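PDB 3ED5: putative HAD-hydrolase YfnB from Bacillus subtilis, which is a putative hydrolase of the haloacid dehalogenase (HAD) superfamily that may act as a 5'-nucleotidase, its physiological substrate being unsettled. Local coordinates for residues L40-D43 / M44-Q47; K161-F164 / N165-E169; Y218-K222 / L223-Y227. One frame throughout, in Å; residues are numbered along the deposited sequence.

Contact 1. Residues L40-D43 / M44-Q47; sequences LTND and MKAQ. With FMT (formic acid), chain I.
Thr41 meets the backbone of Met44 at the start of helix 42-60 and serves as its N-cap. The helix probably belongs to the helical cap domain that many HAD hydrolases insert beside the catalytic core. Met44 is deposited as selenomethionine.

The capping bond runs from Met44 N to Thr41 OG1, 3.0 Å long with an N-H...O angle of 164°, and it occupies an amide of the first helical turn. Thr41 chi1 of 70° sets OG1 between its own backbone N and carbonyl carbon, where it turns in over the helix end. The same hydroxyl donates to O1 of a formic acid molecule, probably from the crystallisation liquor, with 2.7 Å between Thr41 OG1 and FMT O1; the hydroxyl thus acts as acceptor to the helix and donor to the formic acid.

The main chain then takes up the regular helical pattern: Lys45 N donates to Thr41 O, Ala46 N to Asn42 O, and Gln47 N to Asp43 O. A water adds a further link here, donating to Asp43 O at 3.3 Å and accepting from Gln47 NE2 at 2.8 Å.

Apolar contact falls to Leu40. Its CD1 lies 4.2 Å from Met44 CB, while CD2 stands 4.0 Å from Lys45 CD. Leu40 and Met44 both pack on Phe33 of helix 21-35, and Met44 also reaches Leu78 of helix 66-80. Beside the cap, Met44 CG rests 3.4 Å from Thr41 OG1; the selenium follows at 3.8 Å from the same oxygen, and the bend at chi3 (83°) turns only the methyl CE aside.

Contact 2. Residues K161-F164 / N165-E169; sequences KEYF and NYVFE
Phe168 lays its ring over the carbonyl oxygen of Phe164, one helical turn earlier. With chi1 at -59°, CG stands beside the backbone N of Phe168, and the ring is directed back toward the preceding turn. CB begins the contact 3.6 Å from Phe164 O; CG comes to 3.2 Å of the same oxygen, with CD1 and CD2 on either side of CG also close to it. The oxygen sits 3.1 Å above the ring plane, displaced toward the rim, and at the same time accepts the helical bond from Phe168 N. Farther out the ring passes on to the phenylalanine side chain: CE2 and then CZ meet Phe164 CB, the latter at 3.8 Å. This is a CH-pi contact, with Phe164 CB over the face 26° off the ring normal. Beyond the turn the Phe168 ring stacks with Phe174.

Helix 161-169 belongs to the alpha/beta core of the HAD fold, in which helices flank a parallel sheet. On another side of it, Val167 CG2 lies over a face of the Tyr163 ring, 4.1 Å from the centroid, and touches CE2 most closely at 3.7 Å. Tyr163 OH is hydrogen-bonded to Phe149 O of strand 147-150, which ties the tip of the side chain to an outermost strand of the sheet. The tyrosine also touches Lys158, and its side chain lies about 8 Å from that of Asp13, the probable nucleophile.

Contact 3. Residues Y218-K222 / L223-Y227; sequences YEIRK and LEELY
The side chains of Ile220 and Glu225 run antiparallel, flank against flank, where strand 218-220, the edge strand of the HAD core sheet, leads through a short turn toward helix 226-230. The isoleucine holds CG1 between its backbone N and carbonyl carbon (chi1 62°), which carries CD1 to within 3.9 Å of Leu226 CG, the two side chains lying roughly perpendicular. Its CB instead faces the carboxylate, 3.4 Å from Glu225 OE1, and CG2 lies near the same oxygen.

At Arg221 the contact turns from apolar to polar: its N donates to Glu225 OE2 at 2.8 Å, while its side chain leads away, NE bonding to Pro205 O. Lys222 N follows with a second bond to that carboxylate oxygen, 2.9 Å long. Both amides arrive from the same face, well above the carboxylate plane. With an alanine here instead of Glu225, Arg221 N and Lys222 N would probably lose their shared acceptor, and the turn would be less firmly fixed.

Lys222 also answers in the other direction, its O accepting from Glu225 N at 3.0 Å, so backbone and side chain of the glutamate both grip the turn. Farther out, Lys222 runs alongside Glu224, and NZ forms a salt bridge with Glu224 OE2 at 3.2 Å, the hydrogen bond within it being weak. Two N-H groups converging on one oxygen would be expected to favour the ionised form of Glu225.

Overall arrangement
From the N terminus, the chain forms strand 9-12 and helix 21-35 before reaching contact 1 at the start of helix 42-60, a region of helices apart from the sheet. Contact 2 follows much later in helix 161-169, between strands 147-150 and 179-183, and contact 3 comes last, joining edge strand 218-220 to helix 226-230. Each closes only a turn or so of chain, and the three stand in series, neither nesting nor crossing. Contacts 1 and 2 lie on opposite sides of the chain's centre, their own centres 37 Å apart. Contacts 2 and 3 belong to the alpha/beta core, near its two edge strands, with nearest atoms about 14 Å apart.

Contact 1. Residues L40-D43 / M44-Q47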
# COMPACT_ATOMS: atom_id res chain seq x y z
N LEU A 40 -10.79 -3.24 -23.19
CA LEU A 40 -10.48 -2.34 -22.07
C LEU A 40 -10.04 -1.01 -22.67
O LEU A 40 -8.86 -0.81 -22.95
CB LEU A 40 -9.40 -2.93 -21.15
CG LEU A 40 -8.96 -2.09 -19.92
CD1 LEU A 40 -10.17 -1.69 -19.05
CD2 LEU A 40 -7.86 -2.81 -19.13
N THR A 41 -11.01 -0.13 -22.89
CA THR A 41 -10.75 1.20 -23.43
C THR A 41 -10.05 2.11 -22.42
O THR A 41 -10.08 1.87 -21.20
CB THR A 41 -12.06 1.85 -23.90
OG1 THR A 41 -12.88 2.18 -22.77
CG2 THR A 41 -12.83 0.88 -24.81
N ASN A 42 -9.41 3.16 -22.94
CA ASN A 42 -8.84 4.20 -22.07
C ASN A 42 -9.88 4.78 -21.11
O ASN A 42 -9.60 4.92 -19.91
CB ASN A 42 -8.23 5.32 -22.90
CG ASN A 42 -6.95 4.91 -23.56
OD1 ASN A 42 -6.30 3.94 -23.16
ND2 ASN A 42 -6.55 5.65 -24.60
N ASP A 43 -11.08 5.08 -21.64
CA ASP A 43 -12.16 5.63 -20.83
C ASP A 43 -12.50 4.70 -19.69
O ASP A 43 -12.59 5.14 -18.54
CB ASP A 43 -13.41 5.97 -21.64
CG ASP A 43 -13.20 7.15 -22.57
OD1 ASP A 43 -12.14 7.82 -22.46
OD2 ASP A 43 -14.08 7.41 -23.43
N MSE A 44 -12.67 3.41 -20.00
CA MSE A 44 -12.96 2.42 -18.94
C MSE A 44 -11.89 2.29 -17.87
O MSE A 44 -12.20 2.20 -16.69
CB MSE A 44 -13.32 1.06 -19.52
CG MSE A 44 -14.67 1.07 -20.14
SE MSE A 44 -15.04 -0.51 -21.30
CE MSE A 44 -15.54 -1.69 -19.87
N LYS A 45 -10.63 2.28 -18.30
CA LYS A 45 -9.52 2.18 -17.37
C LYS A 45 -9.49 3.38 -16.42
O LYS A 45 -9.25 3.22 -15.19
CB LYS A 45 -8.23 2.10 -18.17
CG LYS A 45 -7.07 1.54 -17.41
CD LYS A 45 -6.14 0.76 -18.34
CE LYS A 45 -5.77 1.54 -19.61
NZ LYS A 45 -4.29 1.45 -19.88
N ALA A 46 -9.72 4.57 -16.98
CA ALA A 46 -9.75 5.79 -16.21
C ALA A 46 -10.90 5.73 -15.20
O ALA A 46 -10.71 6.03 -14.02
CB ALA A 46 -9.90 7.00 -17.12
N GLN A 47 -12.09 5.32 -15.67
CA GLN A 47 -13.22 5.22 -14.72
C GLN A 47 -12.98 4.16 -13.64
O GLN A 47 -13.33 4.41 -12.46
CB GLN A 47 -14.57 4.97 -15.42
CG GLN A 47 -15.09 6.17 -16.24
CD GLN A 47 -15.21 7.51 -15.50
OE1 GLN A 47 -15.90 7.64 -14.47
NE2 GLN A 47 -14.55 8.52 -16.06
C FMT I . -15.84 2.53 -23.47
O1 FMT I . -15.09 3.49 -23.68
O2 FMT I . -16.87 2.26 -24.10
O HOH W 1 -13.14 8.35 -18.43

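Contact 2. Residues K161-F164 / N165-E169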
# COMPACT_ATOMS: atom_id res chain seq x y z
N LYS A 161 -6.44 5.66 14.03
CA LYS A 161 -5.58 5.55 15.21
C LYS A 161 -5.65 4.14 15.82
O LYS A 161 -4.63 3.59 16.24
CB LYS A 161 -5.92 6.68 16.21
CG LYS A 161 -7.36 6.70 16.74
CD LYS A 161 -7.67 7.95 17.60
CE LYS A 161 -9.06 7.88 18.26
NZ LYS A 161 -9.24 9.03 19.20
N GLU A 162 -6.83 3.49 15.80
CA GLU A 162 -6.88 2.16 16.42
C GLU A 162 -6.11 1.08 15.65
O GLU A 162 -5.68 0.07 16.21
CB GLU A 162 -8.32 1.75 16.72
CG GLU A 162 -9.10 2.74 17.64
CD GLU A 162 -9.81 3.89 16.88
OE1 GLU A 162 -9.49 4.17 15.69
OE2 GLU A 162 -10.73 4.52 17.49
N TYR A 163 -5.98 1.24 14.34
CA TYR A 163 -5.08 0.35 13.61
C TYR A 163 -3.63 0.51 14.16
O TYR A 163 -2.93 -0.48 14.46
CB TYR A 163 -5.12 0.62 12.10
CG TYR A 163 -4.00 -0.09 11.38
CD1 TYR A 163 -4.14 -1.42 10.96
CD2 TYR A 163 -2.76 0.56 11.16
CE1 TYR A 163 -3.08 -2.09 10.30
CE2 TYR A 163 -1.69 -0.10 10.52
CZ TYR A 163 -1.85 -1.42 10.11
OH TYR A 163 -0.82 -2.07 9.46
N PHE A 164 -3.18 1.74 14.29
CA PHE A 164 -1.82 1.95 14.80
C PHE A 164 -1.65 1.48 16.24
O PHE A 164 -0.61 0.94 16.57
CB PHE A 164 -1.38 3.38 14.58
CG PHE A 164 -1.16 3.68 13.14
CD1 PHE A 164 0.02 3.24 12.52
CD2 PHE A 164 -2.14 4.30 12.37
CE1 PHE A 164 0.22 3.45 11.15
CE2 PHE A 164 -1.94 4.51 11.00
CZ PHE A 164 -0.75 4.10 10.39
N ASN A 165 -2.69 1.61 17.05
CA ASN A 165 -2.58 1.11 18.45
C ASN A 165 -2.26 -0.37 18.44
O ASN A 165 -1.47 -0.87 19.25
CB ASN A 165 -3.89 1.27 19.23
CG ASN A 165 -4.24 2.71 19.54
OD1 ASN A 165 -3.40 3.62 19.44
ND2 ASN A 165 -5.49 2.92 19.94
N TYR A 166 -2.93 -1.09 17.54
CA TYR A 166 -2.75 -2.52 17.39
C TYR A 166 -1.30 -2.87 17.04
O TYR A 166 -0.68 -3.77 17.67
CB TYR A 166 -3.73 -3.04 16.30
CG TYR A 166 -3.61 -4.52 16.03
CD1 TYR A 166 -4.56 -5.42 16.53
CD2 TYR A 166 -2.58 -5.03 15.23
CE1 TYR A 166 -4.44 -6.80 16.28
CE2 TYR A 166 -2.45 -6.38 14.98
CZ TYR A 166 -3.37 -7.25 15.50
OH TYR A 166 -3.24 -8.60 15.23
N VAL A 167 -0.75 -2.13 16.08
CA VAL A 167 0.64 -2.30 15.64
C VAL A 167 1.60 -1.99 16.80
O VAL A 167 2.53 -2.77 17.08
CB VAL A 167 0.96 -1.36 14.50
CG1 VAL A 167 2.47 -1.39 14.12
CG2 VAL A 167 0.10 -1.74 13.28
N PHE A 168 1.37 -0.86 17.44
CA PHE A 168 2.31 -0.43 18.52
C PHE A 168 2.38 -1.40 19.69
O PHE A 168 3.45 -1.61 20.27
CB PHE A 168 1.96 0.97 19.04
CG PHE A 168 1.99 2.05 17.98
CD1 PHE A 168 2.61 1.84 16.75
CD2 PHE A 168 1.41 3.29 18.25
CE1 PHE A 168 2.67 2.85 15.78
CE2 PHE A 168 1.45 4.32 17.29
CZ PHE A 168 2.08 4.09 16.05
N GLU A 169 1.24 -2.00 20.03
CA GLU A 169 1.20 -2.96 21.13
C GLU A 169 2.02 -4.21 20.80
O GLU A 169 2.38 -4.96 21.66
CB GLU A 169 -0.25 -3.35 21.44
CG GLU A 169 -1.07 -2.26 22.11
CD GLU A 169 -0.49 -1.78 23.45
OE1 GLU A 169 -0.24 -2.61 24.35
OE2 GLU A 169 -0.26 -0.55 23.61

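Contact 3. Residues Y218-K222 / L223-Y227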
# COMPACT_ATOMS: atom_id res chain seq x y z
N TYR A 218 8.85 14.20 5.81
CA TYR A 218 9.73 14.18 4.63
C TYR A 218 8.94 13.81 3.39
O TYR A 218 7.93 13.14 3.49
CB TYR A 218 10.81 13.10 4.77
CG TYR A 218 11.46 13.07 6.12
CD1 TYR A 218 12.51 13.94 6.43
CD2 TYR A 218 11.03 12.14 7.09
CE1 TYR A 218 13.12 13.92 7.68
CE2 TYR A 218 11.65 12.10 8.35
CZ TYR A 218 12.69 13.01 8.63
OH TYR A 218 13.32 13.00 9.86
N GLU A 219 9.45 14.22 2.24
CA GLU A 219 8.88 13.84 0.95
C GLU A 219 10.05 13.49 0.01
O GLU A 219 10.99 14.30 -0.13
CB GLU A 219 8.10 15.02 0.38
CG GLU A 219 7.51 14.65 -1.01
CD GLU A 219 6.75 15.80 -1.65
OE1 GLU A 219 6.55 16.86 -0.99
OE2 GLU A 219 6.37 15.64 -2.83
N ILE A 220 10.00 12.31 -0.62
CA ILE A 220 11.07 11.86 -1.52
C ILE A 220 10.50 11.37 -2.85
O ILE A 220 9.31 11.07 -2.91
CB ILE A 220 11.89 10.74 -0.91
CG1 ILE A 220 11.03 9.50 -0.64
CG2 ILE A 220 12.46 11.21 0.43
CD1 ILE A 220 11.85 8.33 0.12
N ARG A 221 11.35 11.26 -3.86
CA ARG A 221 10.94 10.65 -5.13
C ARG A 221 11.47 9.23 -5.27
O ARG A 221 10.81 8.38 -5.86
CB ARG A 221 11.37 11.51 -6.31
CG ARG A 221 10.65 12.86 -6.33
CD ARG A 221 11.21 13.72 -7.44
NE ARG A 221 10.76 13.25 -8.74
CZ ARG A 221 11.23 13.70 -9.90
NH1 ARG A 221 12.19 14.63 -9.93
NH2 ARG A 221 10.76 13.20 -11.03
N LYS A 222 12.65 8.95 -4.73
CA LYS A 222 13.23 7.62 -4.90
C LYS A 222 13.56 7.07 -3.54
O LYS A 222 13.96 7.82 -2.64
CB LYS A 222 14.50 7.67 -5.73
CG LYS A 222 14.29 8.14 -7.17
CD LYS A 222 15.53 7.95 -8.04
CE LYS A 222 16.72 8.78 -7.57
NZ LYS A 222 17.75 8.93 -8.67
N LEU A 223 13.43 5.75 -3.40
CA LEU A 223 13.73 5.11 -2.13
C LEU A 223 15.15 5.37 -1.62
O LEU A 223 15.35 5.44 -0.41
CB LEU A 223 13.47 3.61 -2.22
CG LEU A 223 11.98 3.23 -2.32
CD1 LEU A 223 11.88 1.69 -2.59
CD2 LEU A 223 11.18 3.56 -1.07
N GLU A 224 16.11 5.51 -2.52
CA GLU A 224 17.51 5.71 -2.10
C GLU A 224 17.70 7.03 -1.35
O GLU A 224 18.69 7.18 -0.62
CB GLU A 224 18.47 5.62 -3.30
CG GLU A 224 18.23 6.70 -4.37
CD GLU A 224 19.17 6.58 -5.58
OE1 GLU A 224 19.67 5.48 -5.89
OE2 GLU A 224 19.41 7.61 -6.25
N GLU A 225 16.76 7.97 -1.49
CA GLU A 225 16.83 9.21 -0.71
C GLU A 225 16.70 8.94 0.80
O GLU A 225 17.00 9.81 1.61
CB GLU A 225 15.76 10.20 -1.15
CG GLU A 225 15.94 10.69 -2.60
CD GLU A 225 14.77 11.56 -3.02
OE1 GLU A 225 14.43 12.47 -2.27
OE2 GLU A 225 14.17 11.30 -4.06
N LEU A 226 16.25 7.74 1.19
CA LEU A 226 16.16 7.38 2.60
C LEU A 226 17.50 7.27 3.30
O LEU A 226 17.56 7.47 4.52
CB LEU A 226 15.38 6.09 2.82
CG LEU A 226 13.87 6.27 2.78
CD1 LEU A 226 13.24 4.86 2.73
CD2 LEU A 226 13.31 7.07 3.99
N TYR A 227 18.57 6.96 2.56
CA TYR A 227 19.91 6.86 3.20
C TYR A 227 20.26 8.15 3.92
O TYR A 227 20.68 8.15 5.09
CB TYR A 227 21.00 6.47 2.19
CG TYR A 227 20.80 5.08 1.66
CD1 TYR A 227 20.83 3.98 2.52
CD2 TYR A 227 20.59 4.85 0.29
CE1 TYR A 227 20.64 2.68 2.05
CE2 TYR A 227 20.40 3.54 -0.20
CZ TYR A 227 20.44 2.46 0.70
OH TYR A 227 20.24 1.17 0.26